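Local coordinates for phosphate ABC transporter, periplasmic phosphate-binding protein (Borrelia burgdorferi, PDB 4N13) that binds inorganic phosphate with micromolar affinity and serves as the solute-binding component of an ABC transporter that imports phosphate, at residues I13-V22 with I60-R68; K168-K176 with G185-S195. One frame throughout, in Å; residues are numbered along the deposited sequence. Where two conformers were deposited one is given.

Contact 1. Residues I13-V22 with I60-R68; sequences IVSIGGSTTV and IYKIAISSR. With SO4 (sulfate ion), chain D.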
loop_
_atom_site.group_PDB
_atom_site.type_symbol
_atom_site.label_atom_id
_atom_site.label_comp_id
_atom_site.label_asym_id
_atom_site.label_seq_id
_atom_site.Cartn_x
_atom_site.Cartn_y
_atom_site.Cartn_z
ATOM N N ILE A 13 -2.606 -15.246 -26.115
ATOM C CA ILE A 13 -1.685 -15.261 -24.990
ATOM C C ILE A 13 -1.542 -13.863 -24.412
ATOM O O ILE A 13 -1.286 -12.906 -25.133
ATOM C CB ILE A 13 -0.308 -15.801 -25.418
ATOM C CG1 ILE A 13 -0.455 -17.258 -25.896
ATOM C CG2 ILE A 13 0.684 -15.708 -24.270
ATOM C CD1 ILE A 13 0.802 -17.871 -26.446
ATOM N N VAL A 14 -1.720 -13.751 -23.100
ATOM C CA VAL A 14 -1.541 -12.501 -22.399
ATOM C C VAL A 14 -0.541 -12.726 -21.270
ATOM O O VAL A 14 -0.880 -13.282 -20.211
ATOM C CB VAL A 14 -2.877 -11.959 -21.851
ATOM C CG1 VAL A 14 -2.654 -10.683 -21.017
ATOM C CG2 VAL A 14 -3.849 -11.718 -22.993
ATOM N N SER A 15 0.694 -12.295 -21.503
ATOM C CA SER A 15 1.758 -12.422 -20.511
ATOM C C SER A 15 1.782 -11.153 -19.646
ATOM O O SER A 15 1.885 -10.046 -20.178
ATOM C CB SER A 15 3.105 -12.639 -21.199
ATOM O OG SER A 15 4.096 -12.945 -20.243
ATOM N N ILE A 16 1.679 -11.328 -18.327
ATOM C CA ILE A 16 1.622 -10.224 -17.383
ATOM C C ILE A 16 2.829 -10.321 -16.447
ATOM O O ILE A 16 3.259 -11.409 -16.083
ATOM C CB ILE A 16 0.319 -10.285 -16.584
ATOM C CG1 ILE A 16 -0.878 -10.440 -17.524
ATOM C CG2 ILE A 16 0.169 -9.079 -15.664
ATOM C CD1 ILE A 16 -2.220 -10.467 -16.826
ATOM N N GLY A 17 3.372 -9.176 -16.067
ATOM C CA GLY A 17 4.470 -9.130 -15.116
ATOM C C GLY A 17 4.255 -8.008 -14.128
ATOM O O GLY A 17 3.424 -7.142 -14.347
ATOM N N GLY A 18 4.996 -8.014 -13.029
ATOM C CA GLY A 18 4.927 -6.907 -12.108
ATOM C C GLY A 18 5.175 -7.247 -10.657
ATOM O O GLY A 18 5.943 -8.162 -10.323
ATOM N N SER A 19 4.516 -6.471 -9.801
ATOM C CA SER A 19 4.717 -6.511 -8.367
ATOM C C SER A 19 4.613 -7.918 -7.780
ATOM O O SER A 19 3.699 -8.662 -8.080
ATOM C CB SER A 19 3.638 -5.638 -7.740
ATOM O OG SER A 19 3.721 -5.690 -6.328
ATOM N N THR A 20 5.498 -8.238 -6.841
ATOM C CA THR A 20 5.416 -9.514 -6.146
ATOM C C THR A 20 4.244 -9.562 -5.165
ATOM O O THR A 20 3.695 -10.628 -4.877
ATOM C CB THR A 20 6.743 -9.800 -5.427
ATOM O OG1 THR A 20 7.024 -8.753 -4.485
ATOM C CG2 THR A 20 7.868 -9.858 -6.442
ATOM N N THR A 21 3.821 -8.404 -4.692
ATOM C CA THR A 21 2.866 -8.343 -3.605
ATOM C C THR A 21 1.488 -8.880 -3.997
ATOM O O THR A 21 0.694 -9.195 -3.148
ATOM C CB THR A 21 2.725 -6.890 -3.081
ATOM O OG1 THR A 21 2.064 -6.075 -4.059
ATOM C CG2 THR A 21 4.098 -6.289 -2.737
ATOM N N VAL A 22 1.217 -8.995 -5.293
ATOM C CA VAL A 22 -0.118 -9.383 -5.752
ATOM C C VAL A 22 -0.147 -10.714 -6.481
ATOM O O VAL A 22 -1.175 -11.091 -7.054
ATOM C CB VAL A 22 -0.734 -8.322 -6.662
ATOM C CG1 VAL A 22 -0.979 -7.043 -5.875
ATOM C CG2 VAL A 22 0.154 -8.063 -7.866
ATOM N N ILE A 60 7.833 -7.957 -23.727
ATOM C CA ILE A 60 7.834 -9.221 -23.009
ATOM C C ILE A 60 6.487 -9.480 -22.322
ATOM O O ILE A 60 6.038 -10.619 -22.254
ATOM C CB ILE A 60 8.991 -9.235 -21.988
ATOM C CG1 ILE A 60 10.320 -8.978 -22.712
ATOM C CG2 ILE A 60 9.038 -10.545 -21.202
ATOM C CD1 ILE A 60 10.569 -9.896 -23.860
ATOM N N TYR A 61 5.860 -8.415 -21.827
ATOM C CA TYR A 61 4.534 -8.489 -21.219
ATOM C C TYR A 61 3.578 -7.603 -22.014
ATOM O O TYR A 61 4.001 -6.579 -22.571
ATOM C CB TYR A 61 4.585 -7.982 -19.775
ATOM C CG TYR A 61 5.567 -8.741 -18.914
ATOM C CD1 TYR A 61 5.528 -10.122 -18.842
ATOM C CD2 TYR A 61 6.547 -8.083 -18.200
ATOM C CE1 TYR A 61 6.418 -10.826 -18.068
ATOM C CE2 TYR A 61 7.463 -8.789 -17.412
ATOM C CZ TYR A 61 7.392 -10.171 -17.373
ATOM O OH TYR A 61 8.276 -10.907 -16.613
ATOM N N LYS A 62 2.294 -7.972 -22.039
ATOM C CA LYS A 62 1.237 -7.107 -22.564
ATOM C C LYS A 62 0.576 -6.252 -21.480
ATOM O O LYS A 62 -0.095 -5.270 -21.784
ATOM C CB LYS A 62 0.174 -7.941 -23.268
ATOM C CG LYS A 62 0.627 -8.495 -24.595
ATOM C CD LYS A 62 -0.506 -9.241 -25.279
ATOM C CE LYS A 62 -0.045 -9.955 -26.533
ATOM N NZ LYS A 62 -1.101 -10.863 -27.031
ATOM N N ILE A 63 0.746 -6.642 -20.216
ATOM C CA ILE A 63 0.214 -5.893 -19.086
ATOM C C ILE A 63 1.292 -5.921 -18.018
ATOM O O ILE A 63 1.899 -6.969 -17.790
ATOM C CB ILE A 63 -1.072 -6.536 -18.490
ATOM C CG1 ILE A 63 -2.168 -6.675 -19.556
ATOM C CG2 ILE A 63 -1.554 -5.762 -17.275
ATOM C CD1 ILE A 63 -3.366 -7.493 -19.103
ATOM N N ALA A 64 1.492 -4.802 -17.326
ATOM C CA ALA A 64 2.311 -4.768 -16.114
ATOM C C ALA A 64 1.432 -4.395 -14.934
ATOM O O ALA A 64 0.509 -3.595 -15.067
ATOM C CB ALA A 64 3.443 -3.763 -16.246
ATOM N N ILE A 65 1.729 -4.979 -13.782
ATOM C CA ILE A 65 1.033 -4.639 -12.551
ATOM C C ILE A 65 2.026 -3.932 -11.636
ATOM O O ILE A 65 3.078 -4.491 -11.324
ATOM C CB ILE A 65 0.486 -5.874 -11.833
ATOM C CG1 ILE A 65 -0.390 -6.691 -12.774
ATOM C CG2 ILE A 65 -0.262 -5.434 -10.591
ATOM C CD1 ILE A 65 -1.650 -5.966 -13.228
ATOM N N SER A 66 1.706 -2.697 -11.224
ATOM C CA SER A 66 2.635 -1.903 -10.433
ATOM C C SER A 66 2.023 -1.445 -9.123
ATOM O O SER A 66 0.839 -1.134 -9.054
ATOM C CB SER A 66 3.075 -0.675 -11.234
ATOM O OG SER A 66 3.991 0.109 -10.493
ATOM N N SER A 67 2.847 -1.435 -8.082
ATOM C CA SER A 67 2.488 -0.872 -6.785
ATOM C C SER A 67 3.033 0.539 -6.594
ATOM O O SER A 67 2.920 1.098 -5.514
ATOM C CB SER A 67 2.994 -1.776 -5.665
ATOM O OG SER A 67 4.393 -1.954 -5.779
ATOM N N ARG A 68 3.634 1.101 -7.634
ATOM C CA ARG A 68 4.160 2.457 -7.578
ATOM C C ARG A 68 3.653 3.278 -8.737
ATOM O O ARG A 68 3.329 2.739 -9.806
ATOM C CB ARG A 68 5.683 2.453 -7.607
ATOM C CG ARG A 68 6.293 2.025 -8.935
ATOM C CD ARG A 68 7.558 2.818 -9.234
ATOM N NE ARG A 68 8.303 2.300 -10.381
ATOM C CZ ARG A 68 8.054 2.613 -11.653
ATOM N NH1 ARG A 68 7.070 3.431 -11.978
ATOM N NH2 ARG A 68 8.796 2.103 -12.612
HETATM S S SO4 D . 7.144 -4.350 -5.907
HETATM O O1 SO4 D . 7.291 -5.744 -6.254
HETATM O O2 SO4 D . 7.971 -4.126 -4.702
HETATM O O3 SO4 D . 7.489 -3.411 -6.974
HETATM O O4 SO4 D . 5.766 -4.044 -5.579
HETATM O O HOH W 1 6.524 -13.210 -21.508
#
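Tyr61 lays one ring face over Gly17, whose CA sits 3.6 Å from the ring centroid in a CH-pi contact; the glycine, lacking a CB, lets the ring come this close. Ile60 CG2 backs the opposite face, and Ser15 OG meets the ring edge. A water bridges Ser15 OG and Ile60 O. Backbone hydrogen bonds run from Lys62 N to Ser15 O, Gly17 N to Ile63 O, Ser19 N to Ile65 O and Ile65 N to Gly17 O (2.8 Å). Parallel strands 12-18 and 63-66 thus pair within the order 40-45, 12-18, 63-66, then 223-230, antiparallel, and 80-93, as in class II binding proteins. Ile16 and Ile63 lie side by side, Ile16 CD1 3.9 Å from Ile63 CD1. Ile16 CG2 packs on Ile65 CG1. Extended beyond CG, Lys62 carries NZ to Ile13 O (2.8 Å), and Asp236 pairs with the same ammonium. Past the strand ends, Ser19 OG accepts from Thr21 N in an ST turn and also from Thr21 OG1, while donating to sulfate O4 (2.7 Å). Thr20 N, Ser67 OG and Ser49 OG also bond this sulfate, consistent with the phosphate site inferred at Ser19, Thr20, Thr21 and Ser49.

Contact 2. Residues K168-K176 with G185-S195; sequences KSNGEVIEK and GYIGLGYAKNS. With SO4 (sulfate ion), chain C; SO4 (sulfate ion), chain B.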
loop_
_atom_site.group_PDB
_atom_site.type_symbol
_atom_site.label_atom_id
_atom_site.label_comp_id
_atom_site.label_asym_id
_atom_site.label_seq_id
_atom_site.Cartn_x
_atom_site.Cartn_y
_atom_site.Cartn_z
ATOM N N LYS A 168 8.779 -7.325 13.661
ATOM C CA LYS A 168 8.878 -8.041 12.390
ATOM C C LYS A 168 7.554 -8.514 11.791
ATOM O O LYS A 168 7.532 -9.331 10.879
ATOM C CB LYS A 168 9.827 -9.230 12.545
ATOM C CG LYS A 168 11.274 -8.789 12.783
ATOM C CD LYS A 168 12.274 -9.918 12.710
ATOM C CE LYS A 168 12.672 -10.400 14.085
ATOM N NZ LYS A 168 13.953 -11.175 14.062
ATOM N N SER A 169 6.452 -7.981 12.294
ATOM C CA SER A 169 5.146 -8.326 11.764
ATOM C C SER A 169 4.091 -7.304 12.173
ATOM O O SER A 169 4.270 -6.562 13.153
ATOM C CB SER A 169 4.687 -9.694 12.282
ATOM O OG SER A 169 4.532 -9.644 13.695
ATOM N N ASN A 170 2.977 -7.294 11.451
ATOM C CA ASN A 170 1.832 -6.477 11.825
ATOM C C ASN A 170 1.305 -6.832 13.204
ATOM O O ASN A 170 1.026 -5.944 14.004
ATOM C CB ASN A 170 0.705 -6.618 10.794
ATOM C CG ASN A 170 1.023 -5.893 9.505
ATOM O OD1 ASN A 170 0.983 -4.667 9.452
ATOM N ND2 ASN A 170 1.368 -6.638 8.468
ATOM N N GLY A 171 1.156 -8.123 13.485
ATOM C CA GLY A 171 0.642 -8.542 14.776
ATOM C C GLY A 171 1.526 -8.087 15.922
ATOM O O GLY A 171 1.043 -7.680 16.990
ATOM N N GLU A 172 2.833 -8.114 15.708
ATOM C CA GLU A 172 3.738 -7.627 16.739
ATOM C C GLU A 172 3.707 -6.108 16.914
ATOM O O GLU A 172 3.944 -5.629 18.022
ATOM C CB GLU A 172 5.178 -8.108 16.525
ATOM C CG GLU A 172 6.135 -7.753 17.655
ATOM C CD GLU A 172 5.631 -8.064 19.050
ATOM O OE1 GLU A 172 4.817 -8.993 19.245
ATOM O OE2 GLU A 172 6.083 -7.350 19.968
ATOM N N VAL A 173 3.431 -5.336 15.865
ATOM C CA VAL A 173 3.214 -3.903 16.087
ATOM C C VAL A 173 2.064 -3.697 17.071
ATOM O O VAL A 173 2.156 -2.882 17.984
ATOM C CB VAL A 173 2.940 -3.112 14.780
ATOM C CG1 VAL A 173 2.679 -1.638 15.121
ATOM C CG2 VAL A 173 4.076 -3.215 13.807
ATOM N N ILE A 174 0.971 -4.424 16.883
ATOM C CA ILE A 174 -0.174 -4.313 17.768
ATOM C C ILE A 174 0.212 -4.692 19.198
ATOM O O ILE A 174 -0.096 -3.962 20.139
ATOM C CB ILE A 174 -1.339 -5.178 17.235
ATOM C CG1 ILE A 174 -1.894 -4.572 15.951
ATOM C CG2 ILE A 174 -2.432 -5.305 18.260
ATOM C CD1 ILE A 174 -2.829 -5.513 15.188
ATOM N N GLU A 175 0.860 -5.837 19.363
ATOM C CA GLU A 175 1.224 -6.262 20.705
ATOM C C GLU A 175 2.176 -5.283 21.377
ATOM O O GLU A 175 2.003 -4.908 22.535
ATOM C CB GLU A 175 1.834 -7.661 20.702
ATOM C CG GLU A 175 2.022 -8.195 22.120
ATOM C CD GLU A 175 2.411 -9.656 22.158
ATOM O OE1 GLU A 175 1.507 -10.500 22.023
ATOM O OE2 GLU A 175 3.613 -9.955 22.311
ATOM N N LYS A 176 3.174 -4.831 20.640
ATOM C CA LYS A 176 4.154 -3.912 21.185
ATOM C C LYS A 176 3.496 -2.575 21.570
ATOM O O LYS A 176 3.804 -1.999 22.602
ATOM C CB LYS A 176 5.303 -3.692 20.185
ATOM C CG LYS A 176 6.455 -2.851 20.727
ATOM C CD LYS A 176 7.264 -3.534 21.819
ATOM C CE LYS A 176 8.067 -4.712 21.312
ATOM N NZ LYS A 176 8.828 -5.360 22.419
ATOM N N GLY A 185 2.787 3.113 16.049
ATOM C CA GLY A 185 3.281 2.203 15.031
ATOM C C GLY A 185 2.377 2.208 13.817
ATOM O O GLY A 185 1.346 2.892 13.811
ATOM N N TYR A 186 2.736 1.428 12.804
ATOM C CA TYR A 186 1.917 1.321 11.604
ATOM C C TYR A 186 1.692 -0.114 11.206
ATOM O O TYR A 186 2.560 -0.965 11.366
ATOM C CB TYR A 186 2.504 2.089 10.424
ATOM C CG TYR A 186 3.946 1.790 10.062
ATOM C CD1 TYR A 186 4.264 0.742 9.203
ATOM C CD2 TYR A 186 4.981 2.555 10.560
ATOM C CE1 TYR A 186 5.563 0.475 8.863
ATOM C CE2 TYR A 186 6.296 2.282 10.216
ATOM C CZ TYR A 186 6.578 1.232 9.362
ATOM O OH TYR A 186 7.863 0.943 8.958
ATOM N N ILE A 187 0.487 -0.375 10.714
ATOM C CA ILE A 187 0.038 -1.704 10.316
ATOM C C ILE A 187 -0.792 -1.631 9.043
ATOM O O ILE A 187 -1.328 -0.586 8.707
ATOM C CB ILE A 187 -0.795 -2.403 11.442
ATOM C CG1 ILE A 187 -2.045 -1.586 11.770
ATOM C CG2 ILE A 187 0.059 -2.665 12.666
ATOM C CD1 ILE A 187 -2.924 -2.183 12.872
ATOM N N GLY A 188 -0.912 -2.758 8.363
ATOM C CA GLY A 188 -1.818 -2.832 7.240
ATOM C C GLY A 188 -3.251 -2.629 7.660
ATOM O O GLY A 188 -3.662 -3.026 8.753
ATOM N N LEU A 189 -4.042 -2.064 6.756
ATOM C CA LEU A 189 -5.449 -1.811 6.999
ATOM C C LEU A 189 -6.204 -3.066 7.455
ATOM O O LEU A 189 -7.161 -2.975 8.235
ATOM C CB LEU A 189 -6.087 -1.264 5.718
ATOM C CG LEU A 189 -7.588 -1.019 5.742
ATOM C CD1 LEU A 189 -7.955 0.049 6.779
ATOM C CD2 LEU A 189 -8.035 -0.622 4.333
ATOM N N GLY A 190 -5.829 -4.228 6.931
ATOM C CA GLY A 190 -6.497 -5.476 7.272
ATOM C C GLY A 190 -6.411 -5.835 8.743
ATOM O O GLY A 190 -7.133 -6.716 9.196
ATOM N N TYR A 191 -5.500 -5.198 9.473
ATOM C CA TYR A 191 -5.305 -5.446 10.893
ATOM C C TYR A 191 -6.023 -4.437 11.772
ATOM O O TYR A 191 -5.866 -4.473 12.988
ATOM C CB TYR A 191 -3.816 -5.441 11.205
ATOM C CG TYR A 191 -3.139 -6.679 10.724
ATOM C CD1 TYR A 191 -3.051 -7.798 11.563
ATOM C CD2 TYR A 191 -2.597 -6.759 9.443
ATOM C CE1 TYR A 191 -2.448 -8.960 11.150
ATOM C CE2 TYR A 191 -1.985 -7.947 9.004
ATOM C CZ TYR A 191 -1.932 -9.034 9.871
ATOM O OH TYR A 191 -1.334 -10.196 9.480
ATOM N N ALA A 192 -6.850 -3.571 11.180
ATOM C CA ALA A 192 -7.584 -2.570 11.950
ATOM C C ALA A 192 -8.459 -3.226 13.011
ATOM O O ALA A 192 -8.468 -2.794 14.170
ATOM C CB ALA A 192 -8.421 -1.680 11.010
ATOM N N LYS A 193 -9.227 -4.244 12.623
ATOM C CA LYS A 193 -10.112 -4.889 13.582
ATOM C C LYS A 193 -9.327 -5.430 14.790
ATOM O O LYS A 193 -9.737 -5.286 15.949
ATOM C CB LYS A 193 -10.918 -6.017 12.911
ATOM C CG LYS A 193 -11.834 -6.783 13.853
ATOM C CD LYS A 193 -12.618 -7.844 13.093
ATOM C CE LYS A 193 -13.556 -8.648 13.990
ATOM N NZ LYS A 193 -14.410 -9.555 13.170
ATOM N N ASN A 194 -8.199 -6.071 14.498
ATOM C CA ASN A 194 -7.326 -6.628 15.525
ATOM C C ASN A 194 -6.806 -5.555 16.475
ATOM O O ASN A 194 -6.655 -5.790 17.670
ATOM C CB ASN A 194 -6.132 -7.329 14.876
ATOM C CG ASN A 194 -6.533 -8.289 13.796
ATOM O OD1 ASN A 194 -6.946 -7.894 12.707
ATOM N ND2 ASN A 194 -6.396 -9.567 14.083
ATOM N N SER A 195 -6.515 -4.375 15.950
ATOM C CA SER A 195 -6.002 -3.293 16.785
ATOM C C SER A 195 -7.080 -2.730 17.706
ATOM O O SER A 195 -6.822 -2.400 18.861
ATOM C CB SER A 195 -5.326 -2.200 15.940
ATOM O OG SER A 195 -6.237 -1.397 15.210
HETATM S S SO4 C . 8.068 -10.340 15.619
HETATM O O1 SO4 C . 8.708 -9.039 15.929
HETATM O O2 SO4 C . 7.335 -10.814 16.769
HETATM O O3 SO4 C . 7.106 -10.221 14.522
HETATM O O4 SO4 C . 9.122 -11.328 15.289
HETATM S S SO4 B . 4.768 -6.971 5.675
HETATM O O1 SO4 B . 3.967 -6.222 6.640
HETATM O O2 SO4 B . 3.854 -7.890 5.019
HETATM O O3 SO4 B . 5.303 -6.023 4.721
HETATM O O4 SO4 B . 5.795 -7.658 6.427
HETATM O O HOH W 2 3.374 -3.222 9.787
HETATM O O HOH W 3 0.690 -9.756 7.799
#
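Strand 165-167, helix 170-179 and strand 183-188 form a beta-alpha-beta crossover, the two parallel strands flanking 129-133, and here the first turns of the helix lean on the second strand and on the short helical turns after it. Asn170 carries the polar part. Its OD1 accepts from Gly188 N at 2.9 Å in a nearly straight bond (161° at the hydrogen), although the N-H arrives well above the amide plane; a water joins the same oxygen to Tyr186 O. The side chain also lies over the Tyr191 ring: CB stands 3.5 Å from the ring centroid in a CH-pi contact, and the amide stacks on the ring with the planes 17° apart. A second water links Asn170 ND2 to Tyr191 OH, while ND2 reaches a sulfate by a weak bond. One amide is thereby fastened to both the strand end and the turn behind it.

Apolar branches fill the rest. Ile187 places CG1 between its backbone N and carbonyl carbon (chi1 61°), which sends CD1 to Ile174 CG1 (4.0 Å) and leaves CG2 against Val173 CB (3.6 Å). Val173 CG1 rests on Gly185 CA, at 3.9 Å, where no side chain intervenes. Farther along, Ile174 crosses Asn194 at about a right angle, Ile174 CD1 meeting Asn194 CB at 3.8 Å, and nears Tyr191 CB. Ser169 caps helix 170-179, its OG accepting from Glu172 N (3.0 Å) and donating to O3 of another sulfate; Lys168 N donates to O1 of that ion (2.8 Å).

On the sheet side, Ile187 also touches Ile90 and Ile92 of strand 80-93, to which strand 183-188 pairs antiparallel, whereas Val173 reaches Val167 of strand 165-167 and Arg133 of strand 129-133.

Overall arrangement
Contact 1 and contact 2 lie on opposite sides of the chain's centre, their centres 28 Å apart and their nearest atoms about 12 Å apart, with no touch between them. They follow in series: 13-22 with 60-68 is complete before 168-176 opens. Both reach one mixed sheet, in which long strand 80-93 pairs with 223-230, the neighbour of 63-66, and also with 183-188. This is the two-lobed plan of a periplasmic binding protein, with one contact in each lobe. Contact 1 holds inferred phosphate-binding residues; in contact 2 the Tyr186 side chain lies about 4 Å from that of Ser139, beside what is probably the other lobe's share of the site.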